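Local coordinates for protein ATP grasp ligase (Microcystis aeruginosa MRC, PDB 5IG9) that is an ATP-grasp ligase that probably uses ATP to form ester cross-links in microviridin precursor peptides, at residues T7-N12 with T34-T39; E13-V18 with A69-R74; E149-F154 with M204-N209. All coordinates share one frame; numbering follows the deposited sequence.

Interaction 1: residues T7-N12 with T34-T39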
loop_
_atom_site.group_PDB
_atom_site.type_symbol
_atom_site.label_atom_id
_atom_site.label_comp_id
_atom_site.label_asym_id
_atom_site.label_seq_id
_atom_site.Cartn_x
_atom_site.Cartn_y
_atom_site.Cartn_z
ATOM N N THR A 7 -0.501 -7.856 15.159
ATOM C CA THR A 7 0.936 -7.846 15.399
ATOM C C THR A 7 1.586 -9.084 14.795
ATOM O O THR A 7 1.077 -9.645 13.821
ATOM C CB THR A 7 1.228 -7.767 16.901
ATOM O OG1 THR A 7 2.635 -7.911 17.124
ATOM C CG2 THR A 7 0.490 -8.868 17.647
ATOM N N PHE A 8 2.717 -9.506 15.357
ATOM C CA PHE A 8 3.360 -10.754 14.969
ATOM C C PHE A 8 4.027 -11.348 16.203
ATOM O O PHE A 8 4.114 -10.709 17.253
ATOM C CB PHE A 8 4.348 -10.552 13.806
ATOM C CG PHE A 8 5.608 -9.814 14.174
ATOM C CD1 PHE A 8 5.564 -8.512 14.647
ATOM C CD2 PHE A 8 6.845 -10.413 14.002
ATOM C CE1 PHE A 8 6.725 -7.838 14.970
ATOM C CE2 PHE A 8 8.008 -9.741 14.319
ATOM C CZ PHE A 8 7.948 -8.453 14.805
ATOM N N SER A 9 4.489 -12.593 16.067
ATOM C CA SER A 9 4.924 -13.357 17.234
ATOM C C SER A 9 6.193 -12.791 17.863
ATOM O O SER A 9 6.362 -12.873 19.085
ATOM C CB SER A 9 5.134 -14.821 16.850
ATOM O OG SER A 9 6.076 -14.942 15.798
ATOM N N ARG A 10 7.095 -12.224 17.062
ATOM C CA ARG A 10 8.355 -11.704 17.575
ATOM C C ARG A 10 8.290 -10.217 17.913
ATOM O O ARG A 10 9.337 -9.564 17.999
ATOM C CB ARG A 10 9.486 -11.969 16.577
ATOM C CG ARG A 10 9.783 -13.444 16.329
ATOM C CD ARG A 10 10.991 -13.624 15.414
ATOM N NE ARG A 10 12.200 -14.012 16.139
ATOM C CZ ARG A 10 13.130 -13.162 16.565
ATOM N NH1 ARG A 10 12.997 -11.862 16.346
ATOM N NH2 ARG A 10 14.197 -13.614 17.212
ATOM N N ASP A 11 7.091 -9.671 18.109
ATOM C CA ASP A 11 6.975 -8.280 18.512
ATOM C C ASP A 11 7.448 -8.110 19.954
ATOM O O ASP A 11 7.562 -9.071 20.719
ATOM C CB ASP A 11 5.536 -7.787 18.367
ATOM C CG ASP A 11 5.458 -6.300 18.068
ATOM O OD1 ASP A 11 6.485 -5.606 18.217
ATOM O OD2 ASP A 11 4.369 -5.827 17.683
ATOM N N ASN A 12 7.718 -6.863 20.319
ATOM C CA ASN A 12 8.424 -6.565 21.556
ATOM C C ASN A 12 7.424 -6.393 22.702
ATOM O O ASN A 12 6.281 -6.851 22.626
ATOM C CB ASN A 12 9.325 -5.341 21.353
ATOM C CG ASN A 12 8.573 -4.133 20.822
ATOM O OD1 ASN A 12 7.422 -3.892 21.181
ATOM N ND2 ASN A 12 9.229 -3.365 19.957
ATOM N N THR A 34 0.232 -12.056 12.889
ATOM C CA THR A 34 0.061 -12.174 11.445
ATOM C C THR A 34 1.062 -13.140 10.829
ATOM O O THR A 34 0.767 -13.766 9.806
ATOM C CB THR A 34 0.182 -10.798 10.786
ATOM O OG1 THR A 34 1.410 -10.179 11.189
ATOM C CG2 THR A 34 -0.981 -9.910 11.189
ATOM N N ASP A 35 2.246 -13.282 11.429
ATOM C CA ASP A 35 3.248 -14.177 10.863
ATOM C C ASP A 35 2.912 -15.645 11.089
ATOM O O ASP A 35 3.417 -16.502 10.355
ATOM C CB ASP A 35 4.628 -13.859 11.438
ATOM C CG ASP A 35 4.698 -14.061 12.937
ATOM O OD1 ASP A 35 3.680 -13.822 13.620
ATOM O OD2 ASP A 35 5.772 -14.460 13.432
ATOM N N ARG A 36 2.071 -15.954 12.073
ATOM C CA ARG A 36 1.649 -17.322 12.335
ATOM C C ARG A 36 0.394 -17.705 11.561
ATOM O O ARG A 36 -0.230 -18.724 11.872
ATOM C CB ARG A 36 1.444 -17.521 13.839
ATOM C CG ARG A 36 2.738 -17.362 14.624
ATOM C CD ARG A 36 2.543 -17.504 16.121
ATOM N NE ARG A 36 1.622 -18.578 16.467
ATOM C CZ ARG A 36 0.488 -18.393 17.134
ATOM N NH1 ARG A 36 0.147 -17.175 17.534
ATOM N NH2 ARG A 36 -0.301 -19.423 17.412
ATOM N N PHE A 37 0.014 -16.903 10.574
ATOM C CA PHE A 37 -1.021 -17.236 9.604
ATOM C C PHE A 37 -0.327 -17.415 8.263
ATOM O O PHE A 37 0.528 -16.609 7.906
ATOM C CB PHE A 37 -2.083 -16.129 9.540
ATOM C CG PHE A 37 -2.976 -16.194 8.325
ATOM C CD1 PHE A 37 -4.111 -16.992 8.322
ATOM C CD2 PHE A 37 -2.697 -15.436 7.198
ATOM C CE1 PHE A 37 -4.937 -17.045 7.212
ATOM C CE2 PHE A 37 -3.521 -15.487 6.086
ATOM C CZ PHE A 37 -4.641 -16.293 6.093
ATOM N N PRO A 38 -0.694 -18.457 7.500
ATOM C CA PRO A 38 -1.757 -19.440 7.729
ATOM C C PRO A 38 -1.287 -20.741 8.371
ATOM O O PRO A 38 -2.090 -21.653 8.573
ATOM C CB PRO A 38 -2.259 -19.709 6.318
ATOM C CG PRO A 38 -0.999 -19.651 5.501
ATOM C CD PRO A 38 -0.121 -18.598 6.149
ATOM N N THR A 39 0.008 -20.816 8.684
ATOM C CA THR A 39 0.597 -22.064 9.161
ATOM C C THR A 39 -0.011 -22.525 10.486
ATOM O O THR A 39 -0.166 -23.733 10.704
ATOM C CB THR A 39 2.116 -21.896 9.282
ATOM O OG1 THR A 39 2.669 -21.623 7.986
ATOM C CG2 THR A 39 2.770 -23.158 9.841
#

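Interaction 2: residues E13-V18 with A69-R74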
loop_
_atom_site.group_PDB
_atom_site.type_symbol
_atom_site.label_atom_id
_atom_site.label_comp_id
_atom_site.label_asym_id
_atom_site.label_seq_id
_atom_site.Cartn_x
_atom_site.Cartn_y
_atom_site.Cartn_z
ATOM N N GLU A 13 7.848 -5.728 23.774
ATOM C CA GLU A 13 7.075 -5.605 25.001
ATOM C C GLU A 13 5.938 -4.598 24.895
ATOM O O GLU A 13 5.223 -4.391 25.882
ATOM C CB GLU A 13 7.995 -5.220 26.166
ATOM C CG GLU A 13 9.255 -6.077 26.300
ATOM C CD GLU A 13 10.355 -5.686 25.318
ATOM O OE1 GLU A 13 10.486 -4.483 25.007
ATOM O OE2 GLU A 13 11.085 -6.587 24.850
ATOM N N SER A 14 5.756 -3.964 23.736
ATOM C CA SER A 14 4.645 -3.032 23.584
ATOM C C SER A 14 3.308 -3.759 23.660
ATOM O O SER A 14 2.328 -3.217 24.184
ATOM C CB SER A 14 4.767 -2.283 22.258
ATOM O OG SER A 14 6.126 -2.121 21.890
ATOM N N ILE A 15 3.251 -4.987 23.147
ATOM C CA ILE A 15 2.018 -5.771 23.105
ATOM C C ILE A 15 1.539 -6.100 24.518
ATOM O O ILE A 15 0.395 -5.759 24.856
ATOM C CB ILE A 15 2.200 -7.045 22.266
ATOM C CG1 ILE A 15 2.797 -6.698 20.907
ATOM C CG2 ILE A 15 0.868 -7.753 22.093
ATOM C CD1 ILE A 15 1.961 -5.716 20.131
ATOM N N PRO A 16 2.342 -6.748 25.377
ATOM C CA PRO A 16 1.839 -7.038 26.730
ATOM C C PRO A 16 1.564 -5.790 27.545
ATOM O O PRO A 16 0.713 -5.822 28.442
ATOM C CB PRO A 16 2.960 -7.883 27.348
ATOM C CG PRO A 16 4.176 -7.464 26.632
ATOM C CD PRO A 16 3.733 -7.214 25.219
ATOM N N LEU A 17 2.260 -4.688 27.258
ATOM C CA LEU A 17 1.983 -3.437 27.956
ATOM C C LEU A 17 0.574 -2.940 27.661
ATOM O O LEU A 17 -0.099 -2.393 28.544
ATOM C CB LEU A 17 3.013 -2.382 27.561
ATOM C CG LEU A 17 4.282 -2.305 28.405
ATOM C CD1 LEU A 17 5.362 -1.567 27.642
ATOM C CD2 LEU A 17 3.985 -1.606 29.720
ATOM N N VAL A 18 0.105 -3.133 26.428
ATOM C CA VAL A 18 -1.201 -2.620 26.033
ATOM C C VAL A 18 -2.313 -3.570 26.456
ATOM O O VAL A 18 -3.366 -3.134 26.936
ATOM C CB VAL A 18 -1.235 -2.356 24.517
ATOM C CG1 VAL A 18 -2.641 -1.975 24.077
ATOM C CG2 VAL A 18 -0.249 -1.262 24.157
ATOM N N ALA A 69 -12.553 -2.592 18.641
ATOM C CA ALA A 69 -11.439 -1.730 18.276
ATOM C C ALA A 69 -10.347 -2.579 17.646
ATOM O O ALA A 69 -10.230 -3.773 17.935
ATOM C CB ALA A 69 -10.884 -0.968 19.484
ATOM N N VAL A 70 -9.550 -1.947 16.782
ATOM C CA VAL A 70 -8.445 -2.602 16.091
ATOM C C VAL A 70 -7.185 -1.769 16.281
ATOM O O VAL A 70 -7.178 -0.569 15.984
ATOM C CB VAL A 70 -8.729 -2.791 14.587
ATOM C CG1 VAL A 70 -7.535 -3.449 13.907
ATOM C CG2 VAL A 70 -9.987 -3.613 14.374
ATOM N N TRP A 71 -6.120 -2.406 16.757
ATOM C CA TRP A 71 -4.802 -1.786 16.834
ATOM C C TRP A 71 -3.983 -2.275 15.645
ATOM O O TRP A 71 -3.488 -3.407 15.643
ATOM C CB TRP A 71 -4.108 -2.112 18.153
ATOM C CG TRP A 71 -2.876 -1.289 18.378
ATOM C CD1 TRP A 71 -2.558 -0.108 17.770
ATOM C CD2 TRP A 71 -1.793 -1.586 19.268
ATOM N NE1 TRP A 71 -1.347 0.348 18.230
ATOM C CE2 TRP A 71 -0.857 -0.542 19.148
ATOM C CE3 TRP A 71 -1.527 -2.634 20.155
ATOM C CZ2 TRP A 71 0.326 -0.515 19.883
ATOM C CZ3 TRP A 71 -0.352 -2.605 20.883
ATOM C CH2 TRP A 71 0.560 -1.554 20.742
ATOM N N TYR A 72 -3.849 -1.419 14.634
ATOM C CA TYR A 72 -3.106 -1.743 13.416
ATOM C C TYR A 72 -1.621 -1.554 13.716
ATOM O O TYR A 72 -0.991 -0.561 13.342
ATOM C CB TYR A 72 -3.584 -0.864 12.263
ATOM C CG TYR A 72 -3.120 -1.290 10.891
ATOM C CD1 TYR A 72 -3.308 -2.590 10.442
ATOM C CD2 TYR A 72 -2.518 -0.381 10.033
ATOM C CE1 TYR A 72 -2.892 -2.975 9.184
ATOM C CE2 TYR A 72 -2.101 -0.755 8.774
ATOM C CZ TYR A 72 -2.291 -2.053 8.352
ATOM O OH TYR A 72 -1.876 -2.431 7.095
ATOM N N ARG A 73 -1.058 -2.541 14.410
ATOM C CA ARG A 73 0.285 -2.425 14.997
ATOM C C ARG A 73 1.362 -2.935 14.040
ATOM O O ARG A 73 2.063 -2.141 13.407
ATOM C CB ARG A 73 0.314 -3.152 16.345
ATOM C CG ARG A 73 1.689 -3.494 16.900
ATOM C CD ARG A 73 2.510 -2.271 17.242
ATOM N NE ARG A 73 3.823 -2.667 17.740
ATOM C CZ ARG A 73 4.798 -1.818 18.040
ATOM N NH1 ARG A 73 4.612 -0.513 17.892
ATOM N NH2 ARG A 73 5.957 -2.278 18.487
ATOM N N ARG A 74 1.500 -4.258 13.920
ATOM C CA ARG A 74 2.563 -4.860 13.126
ATOM C C ARG A 74 1.968 -5.817 12.108
ATOM O O ARG A 74 1.081 -6.610 12.432
ATOM C CB ARG A 74 3.579 -5.590 14.013
ATOM C CG ARG A 74 4.964 -4.965 14.007
ATOM C CD ARG A 74 4.876 -3.463 13.808
ATOM N NE ARG A 74 5.964 -2.754 14.466
ATOM C CZ ARG A 74 6.077 -1.431 14.495
ATOM N NH1 ARG A 74 5.166 -0.675 13.898
ATOM N NH2 ARG A 74 7.096 -0.864 15.121
#

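Interaction 3: residues E149-F154 with M204-N209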
loop_
_atom_site.group_PDB
_atom_site.type_symbol
_atom_site.label_atom_id
_atom_site.label_comp_id
_atom_site.label_asym_id
_atom_site.label_seq_id
_atom_site.Cartn_x
_atom_site.Cartn_y
_atom_site.Cartn_z
ATOM N N GLU A 149 23.110 13.916 -12.806
ATOM C CA GLU A 149 23.370 15.347 -12.943
ATOM C C GLU A 149 22.572 16.153 -11.925
ATOM O O GLU A 149 23.071 17.146 -11.383
ATOM C CB GLU A 149 23.059 15.822 -14.363
ATOM C CG GLU A 149 23.537 17.247 -14.638
ATOM C CD GLU A 149 23.302 17.689 -16.074
ATOM O OE1 GLU A 149 22.224 17.380 -16.625
ATOM O OE2 GLU A 149 24.200 18.342 -16.652
ATOM N N ALA A 150 21.332 15.743 -11.653
ATOM C CA ALA A 150 20.545 16.422 -10.630
ATOM C C ALA A 150 21.115 16.168 -9.240
ATOM O O ALA A 150 21.071 17.048 -8.374
ATOM C CB ALA A 150 19.087 15.972 -10.703
ATOM N N VAL A 151 21.657 14.971 -9.013
ATOM C CA VAL A 151 22.232 14.643 -7.713
ATOM C C VAL A 151 23.530 15.410 -7.487
ATOM O O VAL A 151 23.769 15.933 -6.392
ATOM C CB VAL A 151 22.437 13.123 -7.593
ATOM C CG1 VAL A 151 23.166 12.782 -6.302
ATOM C CG2 VAL A 151 21.098 12.409 -7.659
ATOM N N LYS A 152 24.392 15.482 -8.507
ATOM C CA LYS A 152 25.603 16.294 -8.395
ATOM C C LYS A 152 25.257 17.747 -8.104
ATOM O O LYS A 152 25.850 18.380 -7.222
ATOM C CB LYS A 152 26.428 16.198 -9.680
ATOM C CG LYS A 152 26.991 14.821 -9.983
ATOM C CD LYS A 152 28.040 14.394 -8.967
ATOM C CE LYS A 152 29.207 15.372 -8.901
ATOM N NZ LYS A 152 29.047 16.355 -7.794
ATOM N N GLN A 153 24.287 18.289 -8.839
ATOM C CA GLN A 153 23.839 19.655 -8.605
ATOM C C GLN A 153 23.277 19.819 -7.197
ATOM O O GLN A 153 23.453 20.869 -6.568
ATOM C CB GLN A 153 22.793 20.027 -9.654
ATOM C CG GLN A 153 22.804 21.479 -10.063
ATOM C CD GLN A 153 22.065 21.704 -11.364
ATOM O OE1 GLN A 153 22.500 21.254 -12.426
ATOM N NE2 GLN A 153 20.933 22.395 -11.289
ATOM N N PHE A 154 22.605 18.784 -6.682
ATOM C CA PHE A 154 22.016 18.858 -5.348
ATOM C C PHE A 154 23.089 18.822 -4.266
ATOM O O PHE A 154 23.030 19.589 -3.298
ATOM C CB PHE A 154 21.016 17.716 -5.155
ATOM C CG PHE A 154 20.224 17.800 -3.877
ATOM C CD1 PHE A 154 19.123 18.635 -3.783
ATOM C CD2 PHE A 154 20.572 17.033 -2.779
ATOM C CE1 PHE A 154 18.393 18.712 -2.615
ATOM C CE2 PHE A 154 19.843 17.107 -1.609
ATOM C CZ PHE A 154 18.753 17.947 -1.529
ATOM N N MET A 204 17.633 6.852 -5.283
ATOM C CA MET A 204 17.783 7.047 -3.851
ATOM C C MET A 204 17.183 8.391 -3.480
ATOM O O MET A 204 16.851 9.208 -4.343
ATOM C CB MET A 204 19.247 6.966 -3.408
ATOM C CG MET A 204 19.890 5.620 -3.653
ATOM S SD MET A 204 21.348 5.345 -2.635
ATOM C CE MET A 204 20.598 5.210 -1.016
ATOM N N THR A 205 17.040 8.614 -2.179
ATOM C CA THR A 205 16.522 9.865 -1.645
ATOM C C THR A 205 17.654 10.591 -0.931
ATOM O O THR A 205 18.252 10.048 0.005
ATOM C CB THR A 205 15.347 9.618 -0.696
ATOM O OG1 THR A 205 14.272 9.000 -1.416
ATOM C CG2 THR A 205 14.854 10.930 -0.111
ATOM N N PHE A 206 17.949 11.806 -1.381
ATOM C CA PHE A 206 19.007 12.628 -0.817
ATOM C C PHE A 206 18.403 13.811 -0.074
ATOM O O PHE A 206 17.370 14.355 -0.476
ATOM C CB PHE A 206 19.956 13.121 -1.912
ATOM C CG PHE A 206 20.532 12.017 -2.743
ATOM C CD1 PHE A 206 19.872 11.568 -3.872
ATOM C CD2 PHE A 206 21.725 11.413 -2.385
ATOM C CE1 PHE A 206 20.392 10.548 -4.634
ATOM C CE2 PHE A 206 22.250 10.391 -3.144
ATOM C CZ PHE A 206 21.583 9.958 -4.271
ATOM N N GLN A 207 19.057 14.205 1.018
ATOM C CA GLN A 207 18.537 15.247 1.891
ATOM C C GLN A 207 19.645 16.180 2.356
ATOM O O GLN A 207 20.784 15.753 2.567
ATOM C CB GLN A 207 17.840 14.650 3.120
ATOM C CG GLN A 207 16.402 14.247 2.875
ATOM C CD GLN A 207 15.656 13.957 4.159
ATOM O OE1 GLN A 207 16.252 13.584 5.166
ATOM N NE2 GLN A 207 14.343 14.135 4.130
ATOM N N GLU A 208 19.289 17.452 2.525
ATOM C CA GLU A 208 20.187 18.425 3.134
ATOM C C GLU A 208 20.556 17.995 4.547
ATOM O O GLU A 208 19.683 17.751 5.384
ATOM C CB GLU A 208 19.513 19.799 3.153
ATOM C CG GLU A 208 20.167 20.836 4.057
ATOM C CD GLU A 208 19.366 22.129 4.117
ATOM O OE1 GLU A 208 18.190 22.116 3.697
ATOM O OE2 GLU A 208 19.913 23.159 4.574
ATOM N N ASN A 209 21.855 17.888 4.808
ATOM C CA ASN A 209 22.348 17.530 6.136
ATOM C C ASN A 209 22.344 18.787 6.994
ATOM O O ASN A 209 23.208 19.653 6.850
ATOM C CB ASN A 209 23.743 16.922 6.043
ATOM C CG ASN A 209 24.210 16.326 7.355
ATOM O OD1 ASN A 209 23.593 16.526 8.401
ATOM N ND2 ASN A 209 25.314 15.592 7.306
#

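Interaction 1: residues T7-N12 with T34-T39
With chi1 at 62°, D35 carries its carboxylate between its own backbone N and carbonyl carbon, a position from which it faces S9, while T34, its chi1 at 53°, brings OG1 round to the same carbonyl that its amide reaches. These two residues show how one loop can be held through its peptide oxygen by T34 and through its amide and hydroxyl by D35. T7 O accepts twice: from T34 N at 2.7 Å, in a nearly straight bond, and from T34 OG1, also at 2.7 Å. The two donors reach that oxygen from opposite faces of its carbonyl plane, and T34 OG1 itself is bonded to the backbone N of R76.

One residue further on, the D35 carboxylate divides its oxygens over S9. The S9 amide reaches D35 OD1 at 2.9 Å from above the carboxylate plane, 36° out of it, and the S9 hydroxyl donates to D35 OD2, although the modelled length is too short to trust. F8 CB also lies against D35 OD1 at 3.3 Å, but its ring leads away, lying over the backbone of the type I turn F8-D11 and meeting R76 in a cation-pi contact. S9 CB touches R36 CD at 3.8 Å; the R36 guanidinium is taken up by D33, E40 and D57.

The segment 34-39 then runs off to helix 87-107, where F37 packs on C97 and I101. Both loops leave the C-terminal ends of adjacent parallel strands, 3-7 and 29-33, the end at which Rossmann-like sheets commonly, and perhaps here, place their functional loops.

Interaction 2: residues E13-V18 with A69-R74
In the Rossmann-like beta-alpha-beta crossover formed by strand 3-7, helix 14-23 and strand 29-33, the helix residues S14, I15 and V18 pack on W71 and R73, so that the helix also covers strand 69-72. The short helix and strand segments are nearly antiparallel, at 159°, and 12.5 Å apart at closest approach. The W71 indole bridges much of that gap. With its CG anti to the backbone N (chi1 -169°), it reaches up to the helix, and V18 CG2 touches W71 CH2 at 3.5 Å. I15 CD1 settles between W71 and R73, 3.9 Å from W71 CZ3 and 3.9 Å from R73 CG. The S14 carbonyl oxygen approaches the rim of the indole, 4.2 Å from W71 CH2 and close to the ring plane.

R73, two residues on, points to the same side as W71, and R73 CB sits over the centre of the indole. Its guanidinium then lies between two groups: S14 CB over one face and the guanidinium of R74 over the other, R74 CZ being 3.7 Å above its plane. Both arginines are drawn to E300, while R73 NE also pairs with D11, so acidic groups probably balance the two neighbouring cations. S14 OG is bonded instead to N12 OD1.

Around this buried contact, I15 leans on T7 and W71 on I5, both of the adjacent strand 3-7. Helix 313-323 closes in with I317 and L321 against W71 and S314 against V18, and F302 of helix 302-305 meets S14.

Interaction 3: residues E149-F154 with M204-N209
F206, F154 and V151 carry most of this contact, an example of how a helix can seat itself on a strand through two phenylalanines and a valine without any polar bond between them. F206 is the hub. V151 CG1 rests over the face of its ring in a CH-pi contact, 3.9 Å from the centroid and 15° off the ring normal, while the other methyl, V151 CG2, on the same side of the plane, overhangs the rim and touches F206 CE1 at 3.6 Å. The two side chains meet at about a right angle.

F154, one helical turn on, takes the near end of the same residue. Its CG stands anti to the backbone N (chi1 -173°), which directs the ring outward from the helix to the strand backbone: F154 CE2 lies 4.0 Å from F206 CB and 3.9 Å from F206 O. The far end, F154 CZ, comes within 4.1 Å of E208 N, which lies near the ring plane at its edge. An alanine at F154 would remove this ring, and the consequence is likely to be a gap beside F206 CB and the backbone of 206-208, with F158 losing its aromatic partner.

The axes of helix 149-154 and strand 204-208 run almost parallel, 18° apart, at a separation of 10.2 Å. Helix 148-157 connects strands 142-145 and 163-166, and strand 204-208 runs between those two in the antiparallel sheet, antiparallel to both. The helix also reaches the first of them, V151 touching S145 and F154 touching L143, while F206 packs on T165 of strand 163-166.

Interactions 1 and 2 form one continuous patch, their centres 12 Å apart and their segments alternating along the chain. The joint is partly ionic, D11 OD2 of 7-12 meeting R73 NE of 69-74 at 3.2 Å, and partly packing, F8 CE1 lying 3.5 Å from R74 CG. The loop that interaction 1 ties to 34-39 is thus also held by R73 and R74, which follow strand 69-72, and N12 and both arginines converge on E300. Interaction 3 lies across the chain's centre in another sheet, its nearest atoms about 24 Å from interaction 1 and about 20 Å from interaction 2. Interactions 1 and 3 both touch the second subunit.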